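Citrate synthase (Pyrobaculum aerophilum, PDB 2IBP) probably catalyses the condensation of oxaloacetate with acetyl-CoA and water to give citrate and CoA in the tricarboxylic acid cycle. Local coordinates at residues H214-P217 against A218-A222; T364-F367 against A368-R371; S370-V373 against G374-A377. All blocks are in the same frame, centred on the assembly; numbering follows the deposited sequence.

Interaction 1 (H214-P217 against A218-A222); sequences HEVP and ASTFA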
loop_
_atom_site.group_PDB
_atom_site.type_symbol
_atom_site.label_atom_id
_atom_site.label_comp_id
_atom_site.label_asym_id
_atom_site.label_seq_id
_atom_site.Cartn_x
_atom_site.Cartn_y
_atom_site.Cartn_z
ATOM N N HIS A 214 6.604 16.413 0.699
ATOM C CA HIS A 214 5.667 17.372 1.226
ATOM C C HIS A 214 4.941 16.745 2.398
ATOM O O HIS A 214 3.814 16.290 2.263
ATOM C CB HIS A 214 4.723 17.837 0.114
ATOM C CG HIS A 214 4.263 19.257 0.256
ATOM N ND1 HIS A 214 2.952 19.596 0.514
ATOM C CD2 HIS A 214 4.956 20.422 0.254
ATOM C CE1 HIS A 214 2.849 20.913 0.594
ATOM N NE2 HIS A 214 4.046 21.439 0.419
ATOM N N GLU A 215 5.685 16.621 3.496
ATOM C CA GLU A 215 5.201 16.009 4.723
ATOM C C GLU A 215 4.655 14.596 4.500
ATOM O O GLU A 215 5.332 13.806 3.852
ATOM C CB GLU A 215 4.290 16.958 5.497
ATOM C CG GLU A 215 5.111 18.185 5.953
ATOM C CD GLU A 215 4.368 19.177 6.820
ATOM O OE1 GLU A 215 3.114 19.190 6.841
ATOM O OE2 GLU A 215 5.068 19.999 7.442
ATOM N N VAL A 216 3.501 14.246 5.080
ATOM C CA VAL A 216 3.061 12.850 5.045
ATOM C C VAL A 216 1.640 12.625 4.531
ATOM O O VAL A 216 0.711 12.328 5.313
ATOM C CB VAL A 216 3.206 12.168 6.435
ATOM C CG1 VAL A 216 3.061 10.650 6.273
ATOM C CG2 VAL A 216 4.553 12.484 7.055
ATOM N N PRO A 217 1.454 12.788 3.213
ATOM C CA PRO A 217 0.166 12.494 2.604
ATOM C C PRO A 217 -0.071 10.991 2.547
ATOM O O PRO A 217 0.813 10.190 2.903
ATOM C CB PRO A 217 0.288 13.084 1.200
ATOM C CG PRO A 217 1.738 13.099 0.919
ATOM C CD PRO A 217 2.452 13.240 2.227
ATOM N N ALA A 218 -1.221 10.602 2.024
ATOM C CA ALA A 218 -1.607 9.202 2.035
ATOM C C ALA A 218 -0.617 8.277 1.338
ATOM O O ALA A 218 -0.394 7.158 1.797
ATOM C CB ALA A 218 -3.013 9.030 1.453
ATOM N N SER A 219 0.035 8.744 0.274
ATOM C CA SER A 219 0.974 7.889 -0.445
ATOM C C SER A 219 2.207 7.622 0.433
ATOM O O SER A 219 2.655 6.489 0.600
ATOM C CB SER A 219 1.362 8.501 -1.786
ATOM O OG SER A 219 1.903 9.783 -1.613
ATOM N N THR A 220 2.720 8.675 1.047
ATOM C CA THR A 220 3.857 8.538 1.960
ATOM C C THR A 220 3.473 7.673 3.171
ATOM O O THR A 220 4.256 6.858 3.640
ATOM C CB THR A 220 4.351 9.905 2.382
ATOM O OG1 THR A 220 4.678 10.655 1.202
ATOM C CG2 THR A 220 5.564 9.822 3.279
ATOM N N PHE A 221 2.236 7.827 3.632
ATOM C CA PHE A 221 1.751 7.008 4.735
ATOM C C PHE A 221 1.661 5.542 4.340
ATOM O O PHE A 221 2.075 4.659 5.115
ATOM C CB PHE A 221 0.407 7.533 5.215
ATOM C CG PHE A 221 -0.086 6.896 6.474
ATOM C CD1 PHE A 221 0.780 6.618 7.514
ATOM C CD2 PHE A 221 -1.448 6.761 6.692
ATOM C CE1 PHE A 221 0.318 6.092 8.685
ATOM C CE2 PHE A 221 -1.916 6.242 7.881
ATOM C CZ PHE A 221 -1.028 5.924 8.871
ATOM N N ALA A 222 1.140 5.276 3.133
ATOM C CA ALA A 222 1.032 3.904 2.617
ATOM C C ALA A 222 2.415 3.254 2.614
ATOM O O ALA A 222 2.570 2.103 3.017
ATOM C CB ALA A 222 0.454 3.881 1.220
HETATM O O HOH W 1 5.853 13.114 1.379
#

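Interaction 2 (T364-F367 against A368-R371); sequences TPIF and AMSR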
loop_
_atom_site.group_PDB
_atom_site.type_symbol
_atom_site.label_atom_id
_atom_site.label_comp_id
_atom_site.label_asym_id
_atom_site.label_seq_id
_atom_site.Cartn_x
_atom_site.Cartn_y
_atom_site.Cartn_z
ATOM N N THR A 364 0.291 12.463 -13.109
ATOM C CA THR A 364 0.502 11.843 -11.793
ATOM C C THR A 364 1.735 10.939 -11.784
ATOM O O THR A 364 2.505 10.983 -10.832
ATOM C CB THR A 364 -0.765 11.184 -11.270
ATOM O OG1 THR A 364 -1.784 12.199 -11.179
ATOM C CG2 THR A 364 -0.505 10.598 -9.877
ATOM N N PRO A 365 1.960 10.160 -12.859
ATOM C CA PRO A 365 3.224 9.437 -12.935
ATOM C C PRO A 365 4.455 10.343 -12.771
ATOM O O PRO A 365 5.415 9.968 -12.101
ATOM C CB PRO A 365 3.166 8.796 -14.312
ATOM C CG PRO A 365 1.711 8.445 -14.441
ATOM C CD PRO A 365 0.980 9.614 -13.824
ATOM N N ILE A 366 4.439 11.538 -13.353
ATOM C CA ILE A 366 5.568 12.467 -13.171
ATOM C C ILE A 366 5.663 12.936 -11.714
ATOM O O ILE A 366 6.757 13.095 -11.172
ATOM C CB ILE A 366 5.494 13.634 -14.153
ATOM C CG1 ILE A 366 5.663 13.067 -15.570
ATOM C CG2 ILE A 366 6.593 14.672 -13.881
ATOM C CD1 ILE A 366 5.303 14.032 -16.682
ATOM N N PHE A 367 4.526 13.139 -11.058
ATOM C CA PHE A 367 4.550 13.438 -9.627
ATOM C C PHE A 367 5.282 12.294 -8.864
ATOM O O PHE A 367 6.094 12.549 -7.979
ATOM C CB PHE A 367 3.123 13.598 -9.098
ATOM C CG PHE A 367 3.051 13.939 -7.640
ATOM C CD1 PHE A 367 3.002 15.250 -7.211
ATOM C CD2 PHE A 367 3.039 12.933 -6.686
ATOM C CE1 PHE A 367 2.915 15.546 -5.854
ATOM C CE2 PHE A 367 2.936 13.230 -5.341
ATOM C CZ PHE A 367 2.846 14.534 -4.930
ATOM N N ALA A 368 4.972 11.045 -9.203
ATOM C CA ALA A 368 5.652 9.878 -8.621
ATOM C C ALA A 368 7.168 9.931 -8.881
ATOM O O ALA A 368 7.975 9.564 -8.020
ATOM C CB ALA A 368 5.063 8.565 -9.199
ATOM N N MET A 369 7.559 10.332 -10.087
ATOM C CA MET A 369 8.988 10.487 -10.411
ATOM C C MET A 369 9.658 11.476 -9.473
ATOM O O MET A 369 10.828 11.318 -9.137
ATOM C CB MET A 369 9.171 10.964 -11.851
ATOM C CG MET A 369 8.918 9.870 -12.848
ATOM S SD MET A 369 8.584 10.536 -14.487
ATOM C CE MET A 369 9.792 11.853 -14.592
ATOM N N SER A 370 8.931 12.508 -9.071
ATOM C CA SER A 370 9.452 13.467 -8.136
ATOM C C SER A 370 9.471 12.925 -6.699
ATOM O O SER A 370 10.511 12.877 -6.019
ATOM C CB SER A 370 8.597 14.730 -8.147
ATOM O OG SER A 370 9.040 15.619 -7.159
ATOM N N ARG A 371 8.287 12.511 -6.260
ATOM C CA ARG A 371 8.053 12.136 -4.879
ATOM C C ARG A 371 8.697 10.841 -4.419
ATOM O O ARG A 371 8.856 10.628 -3.226
ATOM C CB ARG A 371 6.551 12.076 -4.629
ATOM C CG ARG A 371 6.141 11.774 -3.206
ATOM C CD ARG A 371 6.659 12.777 -2.182
ATOM N NE ARG A 371 6.361 14.158 -2.595
ATOM C CZ ARG A 371 5.241 14.811 -2.294
ATOM N NH1 ARG A 371 4.360 14.308 -1.438
ATOM N NH2 ARG A 371 5.021 16.016 -2.786
#

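Interaction 3 (S370-V373 against G374-A377); sequences SRVV and GWVA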
loop_
_atom_site.group_PDB
_atom_site.type_symbol
_atom_site.label_atom_id
_atom_site.label_comp_id
_atom_site.label_asym_id
_atom_site.label_seq_id
_atom_site.Cartn_x
_atom_site.Cartn_y
_atom_site.Cartn_z
ATOM N N SER A 370 8.931 12.508 -9.071
ATOM C CA SER A 370 9.452 13.467 -8.136
ATOM C C SER A 370 9.471 12.925 -6.699
ATOM O O SER A 370 10.511 12.877 -6.019
ATOM C CB SER A 370 8.597 14.730 -8.147
ATOM O OG SER A 370 9.040 15.619 -7.159
ATOM N N ARG A 371 8.287 12.511 -6.260
ATOM C CA ARG A 371 8.053 12.136 -4.879
ATOM C C ARG A 371 8.697 10.841 -4.419
ATOM O O ARG A 371 8.856 10.628 -3.226
ATOM C CB ARG A 371 6.551 12.076 -4.629
ATOM C CG ARG A 371 6.141 11.774 -3.206
ATOM C CD ARG A 371 6.659 12.777 -2.182
ATOM N NE ARG A 371 6.361 14.158 -2.595
ATOM C CZ ARG A 371 5.241 14.811 -2.294
ATOM N NH1 ARG A 371 4.360 14.308 -1.438
ATOM N NH2 ARG A 371 5.021 16.016 -2.786
ATOM N N VAL A 372 9.124 10.017 -5.364
ATOM C CA VAL A 372 9.730 8.744 -4.999
ATOM C C VAL A 372 10.902 8.957 -4.041
ATOM O O VAL A 372 11.100 8.173 -3.104
ATOM C CB VAL A 372 10.136 7.925 -6.220
ATOM C CG1 VAL A 372 11.079 8.706 -7.100
ATOM C CG2 VAL A 372 10.714 6.570 -5.777
ATOM N N VAL A 373 11.646 10.052 -4.204
ATOM C CA VAL A 373 12.751 10.266 -3.282
ATOM C C VAL A 373 12.254 10.536 -1.860
ATOM O O VAL A 373 12.833 10.051 -0.899
ATOM C CB VAL A 373 13.758 11.332 -3.746
ATOM C CG1 VAL A 373 13.162 12.735 -3.754
ATOM C CG2 VAL A 373 15.006 11.269 -2.848
ATOM N N GLY A 374 11.175 11.299 -1.727
ATOM C CA GLY A 374 10.583 11.532 -0.422
ATOM C C GLY A 374 10.100 10.215 0.169
ATOM O O GLY A 374 10.349 9.917 1.327
ATOM N N TRP A 375 9.434 9.396 -0.638
ATOM C CA TRP A 375 8.918 8.134 -0.141
ATOM C C TRP A 375 10.029 7.273 0.426
ATOM O O TRP A 375 9.917 6.798 1.559
ATOM C CB TRP A 375 8.187 7.355 -1.223
ATOM C CG TRP A 375 6.933 7.982 -1.708
ATOM C CD1 TRP A 375 6.063 8.718 -0.997
ATOM C CD2 TRP A 375 6.318 7.751 -2.986
ATOM N NE1 TRP A 375 4.979 9.059 -1.778
ATOM C CE2 TRP A 375 5.121 8.477 -3.006
ATOM C CE3 TRP A 375 6.691 7.036 -4.127
ATOM C CZ2 TRP A 375 4.290 8.511 -4.118
ATOM C CZ3 TRP A 375 5.872 7.094 -5.248
ATOM C CH2 TRP A 375 4.692 7.832 -5.231
ATOM N N VAL A 376 11.080 7.056 -0.360
ATOM C CA VAL A 376 12.180 6.194 0.100
ATOM C C VAL A 376 12.905 6.806 1.315
ATOM O O VAL A 376 13.240 6.089 2.274
ATOM C CB VAL A 376 13.124 5.741 -1.024
ATOM C CG1 VAL A 376 12.342 4.954 -2.064
ATOM C CG2 VAL A 376 13.837 6.943 -1.668
ATOM N N ALA A 377 13.096 8.121 1.319
ATOM C CA ALA A 377 13.735 8.786 2.466
ATOM C C ALA A 377 12.894 8.568 3.719
ATOM O O ALA A 377 13.411 8.346 4.816
ATOM C CB ALA A 377 13.907 10.284 2.210
HETATM O O HOH W 2 3.604 11.525 -1.048
#

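Interaction 1 (H214-P217 against A218-A222)
T220 on the first turn of helix 218-227 folds back onto V216 and P217 of the loop that leads into it, and its short side chain meets something different at each atom. CB sits 3.8 Å from P217 CD, the first touch with the proline ring. From there the branches part. With chi1 at -56°, OG1 stands beside the threonine's own backbone N, on the side of the proline, and comes 3.6 Å from P217 CD. T220 OG1 also gives its hydrogen to a water at 2.7 Å, and the same water donates to E215 O over 2.6 Å, so the hydroxyl is tied to the loop backbone through a single bridging molecule; a weak third link runs from H214 N to that water. The other branch, CG2, lies anti to the backbone N and touches V216 CG1 at 4.0 Å, the two side chains crossing at about a right angle. V216 CG1 also comes 4.2 Å from F221 CB. In the backbone, the first turn closes: F221 N donates to P217 O at 2.9 Å, with an N-H...O angle of 159°. S219 turns its hydroxyl elsewhere, to H249 NE2. F221 carries its ring away from the loop to meet F221 of the second subunit, the two planes nearly perpendicular, and V216 packs on P391 of that subunit. The arrangement is that of an alpha-helix N-terminus: proline in the N-cap position offers its carbonyl to the amide four residues on, while the incoming loop is held to the first turn by threonine and water, at the dimer interface of citrate synthase.

Interaction 2 (T364-F367 against A368-R371)
T364-F367 and A368-R371 are successive turns of one alpha-helix, joined by four i to i+4 backbone bonds. The tightest is R371 N to F367 O, 2.8 Å with an N-H...O angle of 173°; S370 N, bonded to I366 O at 3.1 Å, leans weakly on F367 O as well. Along one flank F367 and R371 lie side by side and point the same way. R371 leaves the helix with CG anti to its N, then bends at chi2 (59°) and again at chi3, which brings the guanidinium back beside the end of the phenyl ring, one of its faces turned to F367 CZ. That atom, F367 CZ, sits 3.3 Å above the guanidinium plane, off toward its rim and 3.4 Å from R371 NH2. The planes are 57° apart, a tilted approach and no parallel stack. Nearer the backbone, F367 CE2 rests 3.9 Å from R371 CB. Replacing F367 with alanine is likely to take away the ring against which one face of the guanidinium lies, leaving that end held on this side by less. On another flank the I366 and M369 side chains lie side by side, I366 CG1 4.0 Å from M369 SD. R371 NE bonds H211 O, S370 OG bonds L208 O, and around the helix M369 packs on helix 141-169, P365 and A368 on helix 109-123, and F367 on helix 233-244.

Interaction 3 (S370-V373 against G374-A377)
One water accepts from both R371 NH1 and W375 NE1, each at 2.9 Å, and so bridges two side chains one helical turn apart, while R371 NE is bonded to H211 O. W375 NE1 also faces S219 OG, its probable hydrogen-bond partner from helix 218-227, so the indole N-H probably divides its single hydrogen between the hydroxyl and the water. The two side chains cross at about a right angle, the guanidinium plane turned 72° from that of the indole. It is the aliphatic stem of R371 that lies on the ring: CG stands over the five-membered part of W375, 3.6 Å from its centroid and 24° off the normal, a CH-pi contact. W375 meets it by keeping CG beside its backbone N, chi1 -66°, which tips the indole back along the helix toward the preceding turn. The six-membered part reaches V372, with W375 CE3 4.1 Å from V372 CB. These residues belong to helix 363-382 of the mainly helical citrate synthase fold, and those of this turn are buried. Its regular i to i+4 bonding continues here, W375 N to R371 O at 2.9 Å, followed by V376 N to V372 O and A377 N to V373 O. G374 has no side chain, and a CB there would stand only 3.2 Å from R371 CD, a tight approach. V376 CG2 lies close to two carbonyl oxygens, 3.3 Å from V372 O and 3.4 Å from V373 O. Different neighbours cover the flanks. W375 packs on A240, I241 and L244 of helix 233-244, V373 on Y62, S66 and I69 of helix 62-71, and V372 and V376 on helix 141-169.

How the interactions relate
Interactions 2 and 3 follow each other along helix 363-382 and share S370 and R371, with A368 CB 4.1 Å from W375 CH2 joining them. Interaction 1 comes earlier in the chain and meets both: H214 CB lies 3.4 Å from R371 NH2, P217 CG 3.7 Å from R371 NH1, and T220 OG1 3.2 Å from W375 CD1. R371 thus carries contacts from both H214 and P217 of the loop to the helix. The three contacts flank the predicted active site: side chain to side chain, F367 is about 6 Å from D346, E215 about 8 Å from H289, and R371 about 9 Å from each.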